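Local coordinates for ABC transporter substrate-binding protein (Streptococcus pneumoniae, PDB 4OHN) that binds histidine in a buried pocket and probably delivers it to an ABC transporter for amino-acid uptake, at residues D65-K69 / I81-Y85; V29-F33 / G42-D46; R92-F97 / A209-K214; A50-Y55 / E225-L230. One frame throughout, in Å; residues are numbered along the deposited sequence. Where two conformers were deposited one is given.

How the contacts relate
From the N terminus, contact 2 closes first, a short loop that sets the start of helix 43-53 against the three-stranded sheet before it. Further along that helix contact 4 opens, and it closes only at helix 217-232, so its loop encloses contact 1 and contact 3, which follow each other in series. Contact 1 closes the loop from 65-69 to 81-85 beside the bound histidine; contact 3 joins strand 96-97 to strand 206-212. Asp-44 of contact 2 bonds to Gly-84 of contact 1, and backbone bonds from Ile-81 and Tyr-85 to Gly-211 and Ala-209 tie contact 1 to contact 3. Trp-82 reaches Val-51, Phe-52 and Phe-227 of contact 4.

Contact 1: residues D65-K69 / I81-Y85; sequences DWDLK and IWNGY. With HIS (histidine), chain B; ACT (acetate ion), chain D.
Asn-83 OD1, 3.8 Å from Trp-66 CZ3, accepts from two donors: NE2 of the bound histidine at 2.9 Å and, weakly, the backbone N of Asp-25. ND2 of the same amide bonds weakly to Gly-32 O, which helps to fix its rotation. The ligand's imidazole lies over the Trp-66 indole, CE1 above the ring centre, while Lys-69 CD covers the opposite face, so the indole is sandwiched. Trp-66 NE1 donates to OXT of the ligand at 3.1 Å (153°), and Gly-84 O accepts from the ligand amino N at 2.8 Å. The Lys-69 chain bends at its end (chi4 -63°), bringing NZ to 2.8 Å from Trp-66 O; Gly-132 O takes a second bond. Ile-81 CG2 wedges between rings, 3.7 Å from Trp-66 CH2 and over the face of Tyr-85, whose plane stands at 87° to the indole. Tyr-85 OH donates to O of an acetate ion at 2.7 Å; the acetate is probably from the crystallisation liquor. The two loops thus meet three parts of one amino acid, its imidazole, amino and carboxylate groups, and the bond to Asn-83 OD1 is consistent with a ligand form that carries a proton on NE2.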
loop_
_atom_site.group_PDB
_atom_site.type_symbol
_atom_site.label_atom_id
_atom_site.label_comp_id
_atom_site.label_asym_id
_atom_site.label_seq_id
_atom_site.Cartn_x
_atom_site.Cartn_y
_atom_site.Cartn_z
ATOM N N ASP A 65 12.217 -2.500 -4.424
ATOM C CA ASP A 65 11.708 -3.842 -4.302
ATOM C C ASP A 65 10.942 -3.881 -2.972
ATOM O O ASP A 65 11.519 -3.636 -1.912
ATOM C CB ASP A 65 12.926 -4.781 -4.284
ATOM C CG ASP A 65 12.585 -6.208 -4.042
ATOM O OD1 ASP A 65 11.452 -6.547 -3.716
ATOM O OD2 ASP A 65 13.519 -7.035 -4.222
ATOM N N TRP A 66 9.648 -4.144 -3.029
ATOM C CA TRP A 66 8.798 -4.084 -1.838
ATOM C C TRP A 66 9.301 -5.056 -0.768
ATOM O O TRP A 66 9.146 -4.787 0.421
ATOM C CB TRP A 66 7.330 -4.318 -2.190
ATOM C CG TRP A 66 6.361 -3.922 -1.127
ATOM C CD1 TRP A 66 5.504 -4.739 -0.449
ATOM C CD2 TRP A 66 6.121 -2.591 -0.642
ATOM N NE1 TRP A 66 4.760 -4.003 0.450
ATOM C CE2 TRP A 66 5.106 -2.678 0.329
ATOM C CE3 TRP A 66 6.662 -1.343 -0.941
ATOM C CZ2 TRP A 66 4.637 -1.572 1.013
ATOM C CZ3 TRP A 66 6.191 -0.226 -0.261
ATOM C CH2 TRP A 66 5.183 -0.339 0.701
ATOM N N ASP A 67 9.954 -6.138 -1.171
ATOM C CA ASP A 67 10.531 -7.095 -0.233
ATOM C C ASP A 67 11.613 -6.495 0.647
ATOM O O ASP A 67 11.886 -7.008 1.742
ATOM C CB ASP A 67 11.121 -8.296 -0.991
ATOM C CG ASP A 67 10.076 -9.150 -1.685
ATOM O OD1 ASP A 67 8.892 -9.107 -1.293
ATOM O OD2 ASP A 67 10.477 -9.921 -2.601
ATOM N N LEU A 68 12.271 -5.461 0.151
ATOM C CA LEU A 68 13.448 -4.890 0.787
ATOM C C LEU A 68 13.177 -3.574 1.503
ATOM O O LEU A 68 14.124 -2.907 1.954
ATOM C CB LEU A 68 14.539 -4.659 -0.269
ATOM C CG LEU A 68 14.887 -5.836 -1.180
ATOM C CD1 LEU A 68 16.124 -5.515 -2.010
ATOM C CD2 LEU A 68 15.100 -7.122 -0.414
ATOM N N LYS A 69 11.920 -3.179 1.626
ATOM C CA LYS A 69 11.597 -1.832 2.098
ATOM C C LYS A 69 12.168 -1.503 3.473
ATOM O O LYS A 69 12.674 -0.405 3.662
ATOM C CB LYS A 69 10.094 -1.589 2.048
ATOM C CG LYS A 69 9.289 -2.497 2.931
ATOM C CD LYS A 69 7.828 -2.431 2.557
ATOM C CE LYS A 69 7.014 -3.541 3.185
ATOM N NZ LYS A 69 7.452 -4.885 2.698
ATOM N N ILE A 81 8.825 5.339 3.643
ATOM C CA ILE A 81 8.034 4.394 2.862
ATOM C C ILE A 81 6.626 4.997 2.762
ATOM O O ILE A 81 5.956 5.202 3.775
ATOM C CB ILE A 81 7.971 3.004 3.505
ATOM C CG1 ILE A 81 9.378 2.426 3.723
ATOM C CG2 ILE A 81 7.104 2.065 2.665
ATOM C CD1 ILE A 81 9.413 1.188 4.595
ATOM N N TRP A 82 6.183 5.287 1.547
ATOM C CA TRP A 82 4.907 5.999 1.355
ATOM C C TRP A 82 4.315 5.481 0.056
ATOM O O TRP A 82 4.743 5.887 -1.037
ATOM C CB TRP A 82 5.144 7.522 1.303
ATOM C CG TRP A 82 3.904 8.354 1.455
ATOM C CD1 TRP A 82 2.625 7.992 1.148
ATOM C CD2 TRP A 82 3.847 9.699 1.917
ATOM N NE1 TRP A 82 1.766 9.038 1.427
ATOM C CE2 TRP A 82 2.508 10.098 1.887
ATOM C CE3 TRP A 82 4.810 10.602 2.397
ATOM C CZ2 TRP A 82 2.105 11.350 2.329
ATOM C CZ3 TRP A 82 4.396 11.853 2.830
ATOM C CH2 TRP A 82 3.067 12.203 2.792
ATOM N N ASN A 83 3.378 4.542 0.178
ATOM C CA ASN A 83 2.866 3.772 -0.959
ATOM C C ASN A 83 1.804 2.808 -0.480
ATOM O O ASN A 83 1.960 1.591 -0.544
ATOM C CB ASN A 83 4.028 2.987 -1.595
ATOM C CG ASN A 83 3.665 2.242 -2.861
ATOM O OD1 ASN A 83 3.830 1.018 -2.919
ATOM N ND2 ASN A 83 3.229 2.956 -3.891
ATOM N N GLY A 84 0.693 3.321 0.008
ATOM C CA GLY A 84 -0.301 2.446 0.605
ATOM C C GLY A 84 0.311 1.521 1.642
ATOM O O GLY A 84 0.025 0.314 1.656
ATOM N N TYR A 85 1.133 2.099 2.515
ATOM C CA TYR A 85 1.887 1.316 3.481
ATOM C C TYR A 85 1.015 1.079 4.718
ATOM O O TYR A 85 0.724 2.009 5.486
ATOM C CB TYR A 85 3.183 2.040 3.821
ATOM C CG TYR A 85 4.200 1.308 4.672
ATOM C CD1 TYR A 85 4.482 -0.041 4.499
ATOM C CD2 TYR A 85 4.942 1.997 5.608
ATOM C CE1 TYR A 85 5.458 -0.676 5.256
ATOM C CE2 TYR A 85 5.910 1.373 6.364
ATOM C CZ TYR A 85 6.163 0.040 6.190
ATOM O OH TYR A 85 7.122 -0.535 6.967
HETATM N N HIS B . -0.700 -2.400 1.859
HETATM C CA HIS B . 0.254 -3.513 1.632
HETATM C C HIS B . 1.522 -3.306 2.430
HETATM O O HIS B . 1.653 -2.263 3.110
HETATM C CB HIS B . 0.518 -3.769 0.130
HETATM C CG HIS B . 1.445 -2.821 -0.575
HETATM N ND1 HIS B . 2.307 -3.270 -1.562
HETATM C CD2 HIS B . 1.594 -1.474 -0.536
HETATM C CE1 HIS B . 2.963 -2.244 -2.070
HETATM N NE2 HIS B . 2.545 -1.141 -1.470
HETATM O OXT HIS B . 2.381 -4.211 2.379
HETATM C C ACT D . 8.413 -3.696 7.331
HETATM O O ACT D . 7.674 -3.119 6.523
HETATM O OXT ACT D . 8.482 -4.935 7.193
HETATM C CH3 ACT D . 9.154 -2.940 8.393
#

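Contact 2: residues V29-F33 / G42-D46; sequences VPMGF and GFDID
Met-31 O meets the first turn of helix 43-53: Asp-44 N donates to it at 2.8 Å, and Ile-45 N adds a weak, long bond. One residue earlier, Pro-30 O takes Phe-43 N at 2.8 Å. Gly-42, the N-cap residue, presses its CA to 3.2 Å from the same Pro-30 O. Two carbonyls from 29-33 thereby satisfy N-H groups that a helix start leaves without partners of its own. Around these bonds, Asp-44 OD2 lies 3.4 Å from Met-31 CB, and the Met-31 chain, folded back on itself (chi2 -51°, chi3 -72°), curls its CE beside both carboxylate oxygens and to 3.7 Å from Phe-43 CD2. Ile-45 CG1 rests 3.9 Å from Gly-32 CA. The fold here is a small antiparallel sheet, strands 27-28, 32-34 and 40-41, running straight into a helix, within a family 3 solute-binding protein. Further out, Val-29 CG1 sits over one face of the Phe-33 ring, toward its rim, and Tyr-185 of helix 180-189 packs on both side chains. The Asp-44 carboxylate is held mainly by Gly-84 N on OD2, with weak bonds from Trp-82 NE1 and Tyr-101 OH to OD1. Phe-43 leads away from 29-33 to meet Phe-244 of helix 235-244.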
loop_
_atom_site.group_PDB
_atom_site.type_symbol
_atom_site.label_atom_id
_atom_site.label_comp_id
_atom_site.label_asym_id
_atom_site.label_seq_id
_atom_site.Cartn_x
_atom_site.Cartn_y
_atom_site.Cartn_z
ATOM N N VAL A 29 -1.006 0.623 -7.683
ATOM C CA VAL A 29 -2.095 1.530 -8.012
ATOM C C VAL A 29 -3.123 1.544 -6.893
ATOM O O VAL A 29 -3.291 0.561 -6.179
ATOM C CB VAL A 29 -2.824 1.128 -9.316
ATOM C CG1 VAL A 29 -1.903 1.180 -10.510
ATOM C CG2 VAL A 29 -3.455 -0.280 -9.215
ATOM N N PRO A 30 -3.838 2.659 -6.716
ATOM C CA PRO A 30 -3.642 3.959 -7.346
ATOM C C PRO A 30 -2.735 4.853 -6.503
ATOM O O PRO A 30 -2.819 6.075 -6.621
ATOM C CB PRO A 30 -5.056 4.527 -7.335
ATOM C CG PRO A 30 -5.597 4.061 -6.033
ATOM C CD PRO A 30 -4.967 2.694 -5.769
ATOM N N MET A 31 -1.882 4.268 -5.664
ATOM C CA MET A 31 -1.145 5.062 -4.679
ATOM C C MET A 31 0.121 5.666 -5.260
ATOM O O MET A 31 0.399 6.856 -5.067
ATOM C CB MET A 31 -0.821 4.193 -3.460
ATOM C CG MET A 31 -2.044 3.463 -2.849
ATOM S SD MET A 31 -3.475 4.537 -2.508
ATOM C CE MET A 31 -2.855 5.455 -1.093
ATOM N N GLY A 32 0.917 4.881 -5.955
ATOM C CA GLY A 32 2.124 5.382 -6.579
ATOM C C GLY A 32 2.596 4.359 -7.576
ATOM O O GLY A 32 2.884 3.227 -7.198
ATOM N N PHE A 33 2.628 4.744 -8.841
ATOM C CA PHE A 33 2.840 3.761 -9.904
ATOM C C PHE A 33 3.376 4.401 -11.167
ATOM O O PHE A 33 3.165 5.604 -11.419
ATOM C CB PHE A 33 1.536 2.999 -10.199
ATOM C CG PHE A 33 0.422 3.867 -10.726
ATOM C CD1 PHE A 33 0.205 4.007 -12.087
ATOM C CD2 PHE A 33 -0.430 4.551 -9.867
ATOM C CE1 PHE A 33 -0.829 4.792 -12.564
ATOM C CE2 PHE A 33 -1.457 5.340 -10.339
ATOM C CZ PHE A 33 -1.659 5.464 -11.688
ATOM N N GLY A 42 -0.107 9.040 -8.732
ATOM C CA GLY A 42 -0.972 8.383 -7.789
ATOM C C GLY A 42 -1.349 9.258 -6.619
ATOM O O GLY A 42 -0.864 10.377 -6.450
ATOM N N PHE A 43 -2.243 8.737 -5.801
ATOM C CA PHE A 43 -2.693 9.433 -4.606
ATOM C C PHE A 43 -1.546 9.830 -3.694
ATOM O O PHE A 43 -1.473 10.977 -3.238
ATOM C CB PHE A 43 -3.727 8.581 -3.853
ATOM C CG PHE A 43 -4.250 9.226 -2.604
ATOM C CD1 PHE A 43 -5.421 9.934 -2.636
ATOM C CD2 PHE A 43 -3.573 9.114 -1.399
ATOM C CE1 PHE A 43 -5.912 10.548 -1.480
ATOM C CE2 PHE A 43 -4.050 9.729 -0.252
ATOM C CZ PHE A 43 -5.229 10.419 -0.297
ATOM N N ASP A 44 -0.656 8.892 -3.405
ATOM C CA ASP A 44 0.474 9.192 -2.542
ATOM C C ASP A 44 1.483 10.103 -3.210
ATOM O O ASP A 44 2.127 10.899 -2.535
ATOM C CB ASP A 44 1.181 7.914 -2.086
ATOM C CG ASP A 44 0.419 7.162 -1.008
ATOM O OD1 ASP A 44 -0.385 7.766 -0.253
ATOM O OD2 ASP A 44 0.655 5.929 -0.918
ATOM N N ILE A 45 1.669 9.979 -4.522
ATOM C CA ILE A 45 2.551 10.898 -5.228
ATOM C C ILE A 45 2.032 12.324 -5.020
ATOM O O ILE A 45 2.785 13.230 -4.633
ATOM C CB ILE A 45 2.653 10.580 -6.737
ATOM C CG1 ILE A 45 3.051 9.121 -6.993
ATOM C CG2 ILE A 45 3.639 11.532 -7.399
ATOM C CD1 ILE A 45 4.381 8.709 -6.376
ATOM N N ASP A 46 0.742 12.522 -5.243
ATOM C CA ASP A 46 0.142 13.839 -5.079
ATOM C C ASP A 46 0.172 14.309 -3.618
ATOM O O ASP A 46 0.500 15.473 -3.339
ATOM C CB ASP A 46 -1.310 13.806 -5.594
ATOM C CG ASP A 46 -1.408 13.705 -7.121
ATOM O OD1 ASP A 46 -0.394 13.860 -7.835
ATOM O OD2 ASP A 46 -2.540 13.479 -7.592
#

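Contact 3: residues R92-F97 / A209-K214; sequences REKVAF and AVGSRK
The Phe-97 ring leans obliquely on Ala-209, CD2 lying 3.8 Å from Ala-209 CB and 3.7 Å from Val-210 O. By the opposite ortho carbon, CD1, the ring meets one face of the Arg-92 guanidinium, offset toward its rim; Tyr-85 meets the ring from the other side, planes at about 40°. Phe-97 points to the face of the sheet opposite Ala-96 and Ser-212; there CG, anti to the carbonyl carbon (chi1 -72°), lies beside its own backbone N. Between the backbones, Ala-96 and Ser-212 form a hydrogen-bonded antiparallel pair: Ala-96 N to Ser-212 O and Ser-212 N to Ala-96 O, each 2.9 Å. Phe-97 and Gly-211 follow as the non-hydrogen-bonded pair, with Phe-97 CA 3.2 Å from Val-210 O in a CA-H...O contact. Beyond the strand, the Lys-214 chain runs extended alongside 92-95 and places NZ 2.9 Å from Glu-93 O, a weak bond. A water links Lys-94 O, to which it donates, with Lys-214 N, from which it accepts. Strand 206-212 also pairs with strands 80-81 and 102-111, so this is a short antiparallel ladder added to a larger mixed sheet, part of the alpha/beta architecture of periplasmic-type solute-binding proteins.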
loop_
_atom_site.group_PDB
_atom_site.type_symbol
_atom_site.label_atom_id
_atom_site.label_comp_id
_atom_site.label_asym_id
_atom_site.label_seq_id
_atom_site.Cartn_x
_atom_site.Cartn_y
_atom_site.Cartn_z
ATOM N N ARG A 92 5.250 -1.659 13.543
ATOM C CA ARG A 92 5.563 -0.673 14.584
ATOM C C ARG A 92 6.744 -1.103 15.457
ATOM O O ARG A 92 7.341 -0.276 16.146
ATOM C CB ARG A 92 4.329 -0.392 15.440
ATOM C CG ARG A 92 3.309 0.488 14.740
ATOM C CD ARG A 92 2.092 0.764 15.615
ATOM N NE ARG A 92 1.011 1.394 14.862
ATOM C CZ ARG A 92 0.963 2.688 14.543
ATOM N NH1 ARG A 92 1.939 3.518 14.889
ATOM N NH2 ARG A 92 -0.065 3.156 13.862
ATOM N N GLU A 93 7.099 -2.384 15.421
ATOM C CA GLU A 93 8.297 -2.840 16.132
ATOM C C GLU A 93 9.571 -2.381 15.413
ATOM O O GLU A 93 10.645 -2.385 15.999
ATOM C CB GLU A 93 8.303 -4.368 16.255
ATOM C CG GLU A 93 7.096 -4.932 16.980
ATOM C CD GLU A 93 7.012 -4.470 18.423
ATOM O OE1 GLU A 93 8.042 -4.528 19.130
ATOM O OE2 GLU A 93 5.919 -4.043 18.849
ATOM N N LYS A 94 9.448 -1.975 14.148
ATOM C CA LYS A 94 10.617 -1.742 13.294
ATOM C C LYS A 94 10.727 -0.310 12.749
ATOM O O LYS A 94 11.828 0.181 12.501
ATOM C CB LYS A 94 10.584 -2.729 12.120
ATOM C CG LYS A 94 10.451 -4.193 12.583
ATOM C CD LYS A 94 10.550 -5.194 11.436
ATOM C CE LYS A 94 11.991 -5.341 10.952
ATOM N NZ LYS A 94 12.112 -6.082 9.660
ATOM N N VAL A 95 9.587 0.349 12.576
ATOM C CA VAL A 95 9.534 1.694 12.005
ATOM C C VAL A 95 8.551 2.562 12.784
ATOM O O VAL A 95 7.734 2.055 13.552
ATOM C CB VAL A 95 9.112 1.676 10.504
ATOM C CG1 VAL A 95 9.972 0.719 9.707
ATOM C CG2 VAL A 95 7.652 1.299 10.353
ATOM N N ALA A 96 8.622 3.866 12.559
ATOM C CA ALA A 96 7.646 4.814 13.090
ATOM C C ALA A 96 6.648 5.166 12.001
ATOM O O ALA A 96 6.963 5.080 10.812
ATOM C CB ALA A 96 8.327 6.066 13.595
ATOM N N PHE A 97 5.447 5.554 12.403
ATOM C CA PHE A 97 4.403 5.955 11.476
ATOM C C PHE A 97 3.860 7.347 11.762
ATOM O O PHE A 97 3.692 7.750 12.904
ATOM C CB PHE A 97 3.228 4.965 11.500
ATOM C CG PHE A 97 3.527 3.636 10.854
ATOM C CD1 PHE A 97 3.831 2.541 11.625
ATOM C CD2 PHE A 97 3.472 3.486 9.487
ATOM C CE1 PHE A 97 4.097 1.306 11.031
ATOM C CE2 PHE A 97 3.744 2.260 8.884
ATOM C CZ PHE A 97 4.041 1.166 9.661
ATOM N N ALA A 209 -0.429 4.625 6.403
ATOM C CA ALA A 209 0.300 5.722 7.016
ATOM C C ALA A 209 1.675 5.786 6.348
ATOM O O ALA A 209 2.019 4.982 5.474
ATOM C CB ALA A 209 0.423 5.517 8.532
ATOM N N VAL A 210 2.479 6.760 6.763
ATOM C CA VAL A 210 3.808 6.965 6.218
ATOM C C VAL A 210 4.833 6.432 7.197
ATOM O O VAL A 210 4.787 6.773 8.378
ATOM C CB VAL A 210 4.062 8.460 5.949
ATOM C CG1 VAL A 210 5.405 8.645 5.252
ATOM C CG2 VAL A 210 2.938 9.051 5.103
ATOM N N GLY A 211 5.741 5.593 6.712
ATOM C CA GLY A 211 6.767 5.012 7.559
ATOM C C GLY A 211 8.092 5.731 7.498
ATOM O O GLY A 211 8.547 6.083 6.410
ATOM N N SER A 212 8.715 5.904 8.668
ATOM C CA SER A 212 10.038 6.501 8.797
ATOM C C SER A 212 10.897 5.685 9.730
ATOM O O SER A 212 10.419 4.830 10.461
ATOM C CB SER A 212 9.963 7.940 9.356
ATOM O OG SER A 212 9.768 7.946 10.761
ATOM N N ARG A 213 12.191 5.958 9.702
ATOM C CA ARG A 213 13.076 5.442 10.747
ATOM C C ARG A 213 12.569 5.928 12.105
ATOM O O ARG A 213 12.093 7.057 12.233
ATOM C CB ARG A 213 14.506 5.916 10.511
ATOM C CG ARG A 213 15.204 5.200 9.369
ATOM C CD ARG A 213 16.616 5.711 9.115
ATOM N NE ARG A 213 16.644 7.052 8.574
ATOM C CZ ARG A 213 16.550 7.362 7.287
ATOM N NH1 ARG A 213 16.453 6.415 6.376
ATOM N NH2 ARG A 213 16.553 8.626 6.914
ATOM N N LYS A 214 12.670 5.086 13.131
ATOM C CA LYS A 214 12.164 5.468 14.449
ATOM C C LYS A 214 12.735 6.782 14.957
ATOM O O LYS A 214 12.038 7.552 15.619
ATOM C CB LYS A 214 12.422 4.351 15.459
ATOM C CG LYS A 214 11.556 3.146 15.195
ATOM C CD LYS A 214 11.644 2.151 16.325
ATOM C CE LYS A 214 10.554 1.114 16.212
ATOM N NZ LYS A 214 10.596 0.163 17.353
HETATM O O HOH W 1 13.473 2.399 12.407
#

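Contact 4: residues A50-Y55 / E225-L230; sequences AVFEKY and EAFSSL
Val-51 and Ala-226 are the nearest residues of 50-55 and 225-230, where helix 43-53 packs on helix 217-232 within the alpha/beta fold of a solute-binding protein. The small Ala-226 allows the close approach, with CA atoms of the two residues 5.4 Å apart. Its methyl is the bump of this helix: CB enters a hollow edged by Val-51 CG1 at 3.8 Å, Lys-54 CG, and Tyr-55 CE2, which meets it obliquely. The return bump is Val-51. Its branches divide the work: CG1, anti to the backbone N (chi1 160°), goes to Ala-226, while CG2 fits a hollow between Phe-227 CE1 at 3.8 Å and Leu-230 CD1 at 3.6 Å. Leu-230 then fills the next groove along, its two methyls forked against helix 43-53: CD1 touches Val-51, and CD2 lies 3.9 Å from Ala-50 CB. The Val-51 and Leu-230 side chains cross at about a right angle. Toward solvent, in one of its two conformers, Lys-54 slides past Leu-230 in the opposite direction, where NZ forms a salt bridge with Asp-233; the position of this chain is less certain. On the buried side Trp-82 packs on Val-51 and Phe-227. Tyr-55, edge-to-face with Trp-11, spans the gap to the second helix: its OH is hydrogen-bonded with Lys-222 O and lies 3.9 Å from Glu-225 CB.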
loop_
_atom_site.group_PDB
_atom_site.type_symbol
_atom_site.label_atom_id
_atom_site.label_comp_id
_atom_site.label_asym_id
_atom_site.label_seq_id
_atom_site.Cartn_x
_atom_site.Cartn_y
_atom_site.Cartn_z
ATOM N N ALA A 50 2.364 17.460 -2.047
ATOM C CA ALA A 50 1.685 18.563 -1.370
ATOM C C ALA A 50 2.180 18.746 0.065
ATOM O O ALA A 50 2.315 19.870 0.542
ATOM C CB ALA A 50 0.181 18.340 -1.383
ATOM N N VAL A 51 2.464 17.652 0.759
ATOM C CA VAL A 51 3.029 17.747 2.109
ATOM C C VAL A 51 4.375 18.456 2.087
ATOM O O VAL A 51 4.612 19.403 2.839
ATOM C CB VAL A 51 3.170 16.339 2.747
ATOM C CG1 VAL A 51 4.183 16.330 3.908
ATOM C CG2 VAL A 51 1.792 15.828 3.191
ATOM N N PHE A 52 5.271 18.002 1.216
ATOM C CA PHE A 52 6.617 18.551 1.231
ATOM C C PHE A 52 6.694 19.942 0.611
ATOM O O PHE A 52 7.571 20.721 0.974
ATOM C CB PHE A 52 7.612 17.511 0.717
ATOM C CG PHE A 52 7.832 16.436 1.736
ATOM C CD1 PHE A 52 8.472 16.742 2.939
ATOM C CD2 PHE A 52 7.329 15.170 1.554
ATOM C CE1 PHE A 52 8.633 15.768 3.924
ATOM C CE2 PHE A 52 7.463 14.217 2.529
ATOM C CZ PHE A 52 8.102 14.503 3.717
ATOM N N GLU A 53 5.730 20.289 -0.235
ATOM C CA GLU A 53 5.577 21.653 -0.734
ATOM C C GLU A 53 5.429 22.656 0.408
ATOM O O GLU A 53 5.882 23.796 0.290
ATOM C CB GLU A 53 4.342 21.736 -1.648
ATOM C CG GLU A 53 4.151 23.033 -2.408
ATOM C CD GLU A 53 3.474 24.176 -1.627
ATOM O OE1 GLU A 53 2.785 23.979 -0.591
ATOM O OE2 GLU A 53 3.617 25.319 -2.096
ATOM N N LYS A 54 4.780 22.253 1.497
ATOM C CA LYS A 54 4.584 23.155 2.635
ATOM C C LYS A 54 5.924 23.598 3.232
ATOM O O LYS A 54 5.975 24.617 3.922
ATOM C CB LYS A 54 3.743 22.501 3.751
ATOM C CG LYS A 54 2.291 22.111 3.413
ATOM C CD LYS A 54 1.356 23.300 3.231
ATOM C CE LYS A 54 -0.068 22.848 2.919
ATOM N NZ LYS A 54 -1.030 23.979 2.857
ATOM N N TYR A 55 6.993 22.836 2.981
ATOM C CA TYR A 55 8.314 23.092 3.558
ATOM C C TYR A 55 9.360 23.440 2.505
ATOM O O TYR A 55 10.548 23.550 2.816
ATOM C CB TYR A 55 8.782 21.851 4.357
ATOM C CG TYR A 55 7.764 21.435 5.392
ATOM C CD1 TYR A 55 7.543 22.216 6.511
ATOM C CD2 TYR A 55 6.998 20.294 5.225
ATOM C CE1 TYR A 55 6.587 21.866 7.452
ATOM C CE2 TYR A 55 6.037 19.926 6.148
ATOM C CZ TYR A 55 5.836 20.723 7.265
ATOM O OH TYR A 55 4.899 20.418 8.221
ATOM N N GLU A 225 1.580 17.626 10.711
ATOM C CA GLU A 225 1.160 19.029 10.662
ATOM C C GLU A 225 0.713 19.407 9.267
ATOM O O GLU A 225 -0.267 20.158 9.109
ATOM C CB GLU A 225 2.300 19.937 11.102
ATOM C CG GLU A 225 2.630 19.822 12.583
ATOM C CD GLU A 225 3.914 20.469 12.975
ATOM O OE1 GLU A 225 4.569 21.150 12.160
ATOM O OE2 GLU A 225 4.287 20.304 14.166
ATOM N N ALA A 226 1.413 18.926 8.242
ATOM C CA ALA A 226 1.004 19.207 6.878
ATOM C C ALA A 226 -0.349 18.560 6.573
ATOM O O ALA A 226 -1.185 19.174 5.882
ATOM C CB ALA A 226 2.045 18.719 5.913
ATOM N N PHE A 227 -0.587 17.341 7.049
ATOM C CA PHE A 227 -1.921 16.763 6.866
ATOM C C PHE A 227 -2.993 17.731 7.413
ATOM O O PHE A 227 -4.031 17.935 6.776
ATOM C CB PHE A 227 -2.082 15.391 7.551
ATOM C CG PHE A 227 -1.340 14.239 6.905
ATOM C CD1 PHE A 227 -0.820 14.300 5.624
ATOM C CD2 PHE A 227 -1.186 13.063 7.613
ATOM C CE1 PHE A 227 -0.180 13.202 5.067
ATOM C CE2 PHE A 227 -0.547 11.966 7.054
ATOM C CZ PHE A 227 -0.038 12.047 5.765
ATOM N N SER A 228 -2.770 18.324 8.588
ATOM C CA SER A 228 -3.778 19.231 9.154
ATOM C C SER A 228 -4.119 20.384 8.216
ATOM O O SER A 228 -5.293 20.755 8.086
ATOM C CB SER A 228 -3.317 19.785 10.499
ATOM O OG SER A 228 -3.170 18.744 11.444
ATOM N N SER A 229 -3.123 20.937 7.535
ATOM C CA SER A 229 -3.361 22.010 6.570
ATOM C C SER A 229 -4.116 21.472 5.370
ATOM O O SER A 229 -5.049 22.105 4.909
ATOM C CB SER A 229 -2.023 22.626 6.071
ATOM O OG SER A 229 -1.534 23.650 6.909
ATOM N N LEU A 230 -3.690 20.313 4.856
ATOM C CA LEU A 230 -4.245 19.792 3.612
ATOM C C LEU A 230 -5.704 19.382 3.771
ATOM O O LEU A 230 -6.463 19.449 2.807
ATOM C CB LEU A 230 -3.403 18.625 3.081
ATOM C CG LEU A 230 -1.966 19.019 2.722
ATOM C CD1 LEU A 230 -1.128 17.801 2.442
ATOM C CD2 LEU A 230 -1.930 19.912 1.532
#